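Long-range contact in glycosyl transferase (Staphylococcus aureus, PDB 5U02), which is a glycosyl transferase whose modelled chain joins a helical linker region to two immunoglobulin-like (E-set) beta domains and assembles as a trimer: residues K150-E164 / N189-E201. Residues are numbered along the deposited sequence; the frame is centred on the assembly and turned at random.
Sequences KIVTELTLNEFMIGE and NANKQYRFNIMLE
I151 and I198, T153 and F196, and L155 and Y194 form the hydrogen-bonded pairs of two neighbouring antiparallel strands, 150-159 and 193-199, in an E-set (immunoglobulin-like) domain. The pairing illustrates how one pair of strands can serve a domain core and a subunit interface at once. Six reciprocal amide bonds join the three pairs, the shortest from I198 N to I151 O (2.7 Å); a seventh, L157 N to K192 O, extends the pairing to the type II' turn A190-Q193, which links the second strand to strand 181-190.

Apolar packing fills the face bearing I151, T153, L155, Y194, F196 and I198. I151 CB lies 4.0 Å from I198 CB. At the end of the same side chain, I151 CD1 abuts L200 CD2 of the following helix. With CG beside its own backbone N (chi1 -67°), Y194 presents a ring edge to L155 O and brings CE1 4.0 Å from L157 CD1; L171 of strand 168-175 lies against T153, F196 and I198.

The face bearing K150, V152, E154, T156, Q193, R195 and N197 is largely polar and looks to a second subunit. V152 CG1 lies 3.4 Å from R195 NH1. E154 OE2 and R195 NE, the latter weakly, both bond Y206 of that subunit, whose E201 forms a salt bridge with K150. A water joins T156 OG1 to Q193 OE1, and T142 also bonds T156 OG1.

Beyond the strand, the chain curls back around the turn. E164 OE1 accepts a weak bond from N189 ND2, but its salt bridge is to R170 of the second subunit. The K192 chain runs extended until its last torsion bends (chi4 -68°), delivering NZ to Y167 OH and, 3.0 Å away, to I162 O.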
# COMPACT_ATOMS: atom_id res chain seq x y z
N LYS A 150 -19.26 -2.01 2.75
CA LYS A 150 -17.94 -1.67 3.27
C LYS A 150 -18.06 -0.97 4.61
O LYS A 150 -19.12 -0.46 4.98
CB LYS A 150 -17.16 -0.79 2.29
CG LYS A 150 -17.80 0.56 2.05
CD LYS A 150 -16.92 1.45 1.18
CE LYS A 150 -17.59 2.80 0.94
NZ LYS A 150 -16.74 3.69 0.12
N ILE A 151 -16.94 -0.93 5.32
CA ILE A 151 -16.76 -0.12 6.52
C ILE A 151 -15.76 0.98 6.18
O ILE A 151 -14.70 0.71 5.61
CB ILE A 151 -16.26 -0.96 7.70
CG1 ILE A 151 -17.25 -2.07 8.05
CG2 ILE A 151 -15.97 -0.08 8.91
CD1 ILE A 151 -16.66 -3.16 8.93
N VAL A 152 -16.10 2.21 6.54
CA VAL A 152 -15.20 3.35 6.38
C VAL A 152 -14.93 3.93 7.76
O VAL A 152 -15.86 4.39 8.44
CB VAL A 152 -15.79 4.42 5.45
CG1 VAL A 152 -14.80 5.57 5.24
CG2 VAL A 152 -16.20 3.80 4.12
N THR A 153 -13.67 3.89 8.18
CA THR A 153 -13.30 4.42 9.48
C THR A 153 -12.09 5.32 9.34
O THR A 153 -11.17 5.04 8.56
CB THR A 153 -13.03 3.30 10.51
OG1 THR A 153 -12.86 3.88 11.81
CG2 THR A 153 -11.79 2.52 10.16
N GLU A 154 -12.10 6.42 10.08
CA GLU A 154 -11.02 7.39 10.09
C GLU A 154 -10.40 7.41 11.48
O GLU A 154 -11.10 7.58 12.47
CB GLU A 154 -11.53 8.78 9.71
CG GLU A 154 -10.46 9.85 9.61
CD GLU A 154 -11.06 11.23 9.40
OE1 GLU A 154 -11.61 11.79 10.36
OE2 GLU A 154 -10.99 11.73 8.25
N LEU A 155 -9.08 7.22 11.54
CA LEU A 155 -8.34 7.26 12.79
C LEU A 155 -7.39 8.44 12.74
O LEU A 155 -6.61 8.58 11.79
CB LEU A 155 -7.56 5.96 13.02
CG LEU A 155 -8.44 4.71 13.06
CD1 LEU A 155 -7.60 3.48 13.32
CD2 LEU A 155 -9.52 4.86 14.11
N THR A 156 -7.45 9.30 13.76
CA THR A 156 -6.64 10.50 13.82
C THR A 156 -5.60 10.34 14.92
O THR A 156 -5.94 10.12 16.08
CB THR A 156 -7.51 11.74 14.08
OG1 THR A 156 -8.42 11.90 12.99
CG2 THR A 156 -6.64 12.98 14.19
N LEU A 157 -4.32 10.45 14.54
CA LEU A 157 -3.23 10.48 15.51
C LEU A 157 -3.14 11.89 16.07
O LEU A 157 -2.60 12.79 15.43
CB LEU A 157 -1.92 10.07 14.86
CG LEU A 157 -1.89 8.80 14.01
CD1 LEU A 157 -0.45 8.45 13.65
CD2 LEU A 157 -2.56 7.66 14.75
N ASN A 158 -3.69 12.09 17.27
CA ASN A 158 -3.68 13.43 17.87
C ASN A 158 -2.29 13.81 18.35
O ASN A 158 -1.87 14.96 18.22
CB ASN A 158 -4.69 13.51 19.01
CG ASN A 158 -6.09 13.82 18.53
OD1 ASN A 158 -6.31 14.12 17.35
ND2 ASN A 158 -7.06 13.77 19.44
N GLU A 159 -1.55 12.85 18.91
CA GLU A 159 -0.20 13.12 19.40
C GLU A 159 0.72 11.99 19.00
O GLU A 159 0.40 10.81 19.18
CB GLU A 159 -0.19 13.31 20.92
CG GLU A 159 -0.62 14.70 21.35
CD GLU A 159 -0.47 14.93 22.84
OE1 GLU A 159 0.28 14.16 23.49
OE2 GLU A 159 -1.08 15.88 23.36
N PHE A 160 1.87 12.36 18.44
CA PHE A 160 2.88 11.41 17.98
C PHE A 160 4.18 12.18 17.81
O PHE A 160 4.18 13.24 17.17
CB PHE A 160 2.46 10.75 16.67
CG PHE A 160 3.14 9.43 16.41
CD1 PHE A 160 3.80 8.76 17.42
CD2 PHE A 160 3.13 8.88 15.14
CE1 PHE A 160 4.44 7.56 17.18
CE2 PHE A 160 3.77 7.68 14.88
CZ PHE A 160 4.42 7.01 15.91
N MET A 161 5.26 11.67 18.38
CA MET A 161 6.52 12.40 18.38
C MET A 161 7.26 12.32 17.06
O MET A 161 8.45 12.65 17.02
CB MET A 161 7.42 11.89 19.51
CG MET A 161 7.11 12.54 20.84
SD MET A 161 8.11 11.89 22.17
CE MET A 161 8.02 10.16 21.78
N ILE A 162 6.59 11.93 15.98
CA ILE A 162 7.25 11.83 14.68
C ILE A 162 6.25 12.22 13.60
O ILE A 162 5.10 11.78 13.61
CB ILE A 162 7.84 10.43 14.42
CG1 ILE A 162 8.38 10.33 12.99
CG2 ILE A 162 6.82 9.36 14.72
CD1 ILE A 162 9.20 9.09 12.69
N GLY A 163 6.71 13.06 12.67
CA GLY A 163 5.84 13.63 11.66
C GLY A 163 5.43 12.63 10.59
O GLY A 163 5.99 11.55 10.43
N GLU A 164 4.41 13.05 9.84
CA GLU A 164 3.85 12.24 8.77
C GLU A 164 4.92 11.83 7.77
O GLU A 164 5.84 12.59 7.47
CB GLU A 164 2.74 13.04 8.07
CG GLU A 164 1.66 12.22 7.39
CD GLU A 164 2.12 11.55 6.11
OE1 GLU A 164 1.60 10.46 5.79
OE2 GLU A 164 3.02 12.11 5.44
N ASN A 189 -4.77 9.27 3.35
CA ASN A 189 -4.62 10.02 4.59
C ASN A 189 -4.48 11.50 4.28
O ASN A 189 -3.85 11.89 3.30
CB ASN A 189 -3.44 9.51 5.44
CG ASN A 189 -2.10 9.81 4.84
OD1 ASN A 189 -1.63 9.11 3.94
ND2 ASN A 189 -1.43 10.83 5.37
N ALA A 190 -5.13 12.31 5.12
CA ALA A 190 -5.06 13.76 5.06
C ALA A 190 -4.39 14.23 6.35
O ALA A 190 -5.01 14.17 7.43
CB ALA A 190 -6.44 14.38 4.90
N ASN A 191 -3.14 14.67 6.24
CA ASN A 191 -2.29 14.96 7.40
C ASN A 191 -2.30 13.69 8.27
O ASN A 191 -2.02 12.60 7.76
CB ASN A 191 -2.75 16.24 8.07
CG ASN A 191 -2.51 17.47 7.21
OD1 ASN A 191 -1.45 18.08 7.25
ND2 ASN A 191 -3.51 17.84 6.41
N LYS A 192 -2.62 13.78 9.56
CA LYS A 192 -2.63 12.61 10.43
C LYS A 192 -4.03 12.03 10.60
O LYS A 192 -4.32 11.41 11.63
CB LYS A 192 -2.02 12.96 11.79
CG LYS A 192 -0.50 13.13 11.78
CD LYS A 192 -0.02 13.59 13.14
CE LYS A 192 1.49 13.71 13.22
NZ LYS A 192 2.15 12.38 13.13
N GLN A 193 -4.90 12.22 9.62
CA GLN A 193 -6.19 11.54 9.56
C GLN A 193 -6.07 10.39 8.57
O GLN A 193 -5.86 10.61 7.38
CB GLN A 193 -7.29 12.50 9.12
CG GLN A 193 -7.49 13.69 10.03
CD GLN A 193 -8.45 14.69 9.45
OE1 GLN A 193 -9.60 14.79 9.88
NE2 GLN A 193 -7.99 15.43 8.45
N TYR A 194 -6.21 9.16 9.06
CA TYR A 194 -5.98 7.96 8.27
C TYR A 194 -7.30 7.23 8.03
O TYR A 194 -7.95 6.79 8.99
CB TYR A 194 -4.95 7.06 8.96
CG TYR A 194 -3.57 7.68 9.00
CD1 TYR A 194 -3.22 8.59 10.00
CD2 TYR A 194 -2.63 7.40 8.02
CE1 TYR A 194 -1.96 9.17 10.03
CE2 TYR A 194 -1.38 7.98 8.03
CZ TYR A 194 -1.05 8.86 9.04
OH TYR A 194 0.19 9.44 9.08
N ARG A 195 -7.67 7.08 6.76
CA ARG A 195 -8.96 6.53 6.36
C ARG A 195 -8.79 5.13 5.78
O ARG A 195 -7.96 4.93 4.89
CB ARG A 195 -9.65 7.44 5.34
CG ARG A 195 -10.87 6.82 4.67
CD ARG A 195 -11.51 7.83 3.74
NE ARG A 195 -12.01 8.97 4.48
CZ ARG A 195 -13.28 9.33 4.53
NH1 ARG A 195 -14.19 8.64 3.84
NH2 ARG A 195 -13.65 10.38 5.24
N PHE A 196 -9.59 4.19 6.26
CA PHE A 196 -9.53 2.80 5.83
C PHE A 196 -10.89 2.39 5.27
O PHE A 196 -11.90 2.53 5.96
CB PHE A 196 -9.11 1.88 6.98
CG PHE A 196 -7.74 2.15 7.52
CD1 PHE A 196 -7.53 3.13 8.48
CD2 PHE A 196 -6.65 1.44 7.04
CE1 PHE A 196 -6.25 3.38 8.97
CE2 PHE A 196 -5.38 1.68 7.52
CZ PHE A 196 -5.17 2.66 8.49
N ASN A 197 -10.90 1.91 4.03
CA ASN A 197 -12.07 1.27 3.43
C ASN A 197 -11.92 -0.23 3.60
O ASN A 197 -11.03 -0.84 2.99
CB ASN A 197 -12.21 1.63 1.95
CG ASN A 197 -12.36 3.12 1.72
OD1 ASN A 197 -12.96 3.83 2.52
ND2 ASN A 197 -11.81 3.60 0.61
N ILE A 198 -12.76 -0.83 4.44
CA ILE A 198 -12.76 -2.27 4.68
C ILE A 198 -13.89 -2.86 3.85
O ILE A 198 -15.06 -2.84 4.25
CB ILE A 198 -12.95 -2.60 6.16
CG1 ILE A 198 -11.89 -1.92 7.02
CG2 ILE A 198 -12.91 -4.10 6.37
CD1 ILE A 198 -12.27 -1.92 8.47
N MET A 199 -13.54 -3.41 2.69
CA MET A 199 -14.52 -4.01 1.79
C MET A 199 -14.92 -5.38 2.33
O MET A 199 -14.07 -6.27 2.47
CB MET A 199 -13.93 -4.12 0.39
CG MET A 199 -13.18 -2.88 -0.04
SD MET A 199 -14.20 -1.41 0.07
CE MET A 199 -15.34 -1.72 -1.28
N LEU A 200 -16.21 -5.56 2.61
CA LEU A 200 -16.66 -6.82 3.20
C LEU A 200 -16.46 -8.00 2.27
O LEU A 200 -16.30 -9.13 2.74
CB LEU A 200 -18.13 -6.71 3.61
CG LEU A 200 -18.49 -5.50 4.47
CD1 LEU A 200 -19.97 -5.45 4.74
CD2 LEU A 200 -17.74 -5.53 5.78
N GLU A 201 -16.46 -7.78 0.95
CA GLU A 201 -16.11 -8.85 0.02
C GLU A 201 -14.67 -9.31 0.24
O GLU A 201 -14.35 -10.48 0.00
CB GLU A 201 -16.32 -8.39 -1.42
CG GLU A 201 -15.98 -9.44 -2.49
CD GLU A 201 -16.12 -8.91 -3.91
OE1 GLU A 201 -16.64 -7.78 -4.08
OE2 GLU A 201 -15.69 -9.60 -4.86
O HOH W 1 -9.27 14.78 13.00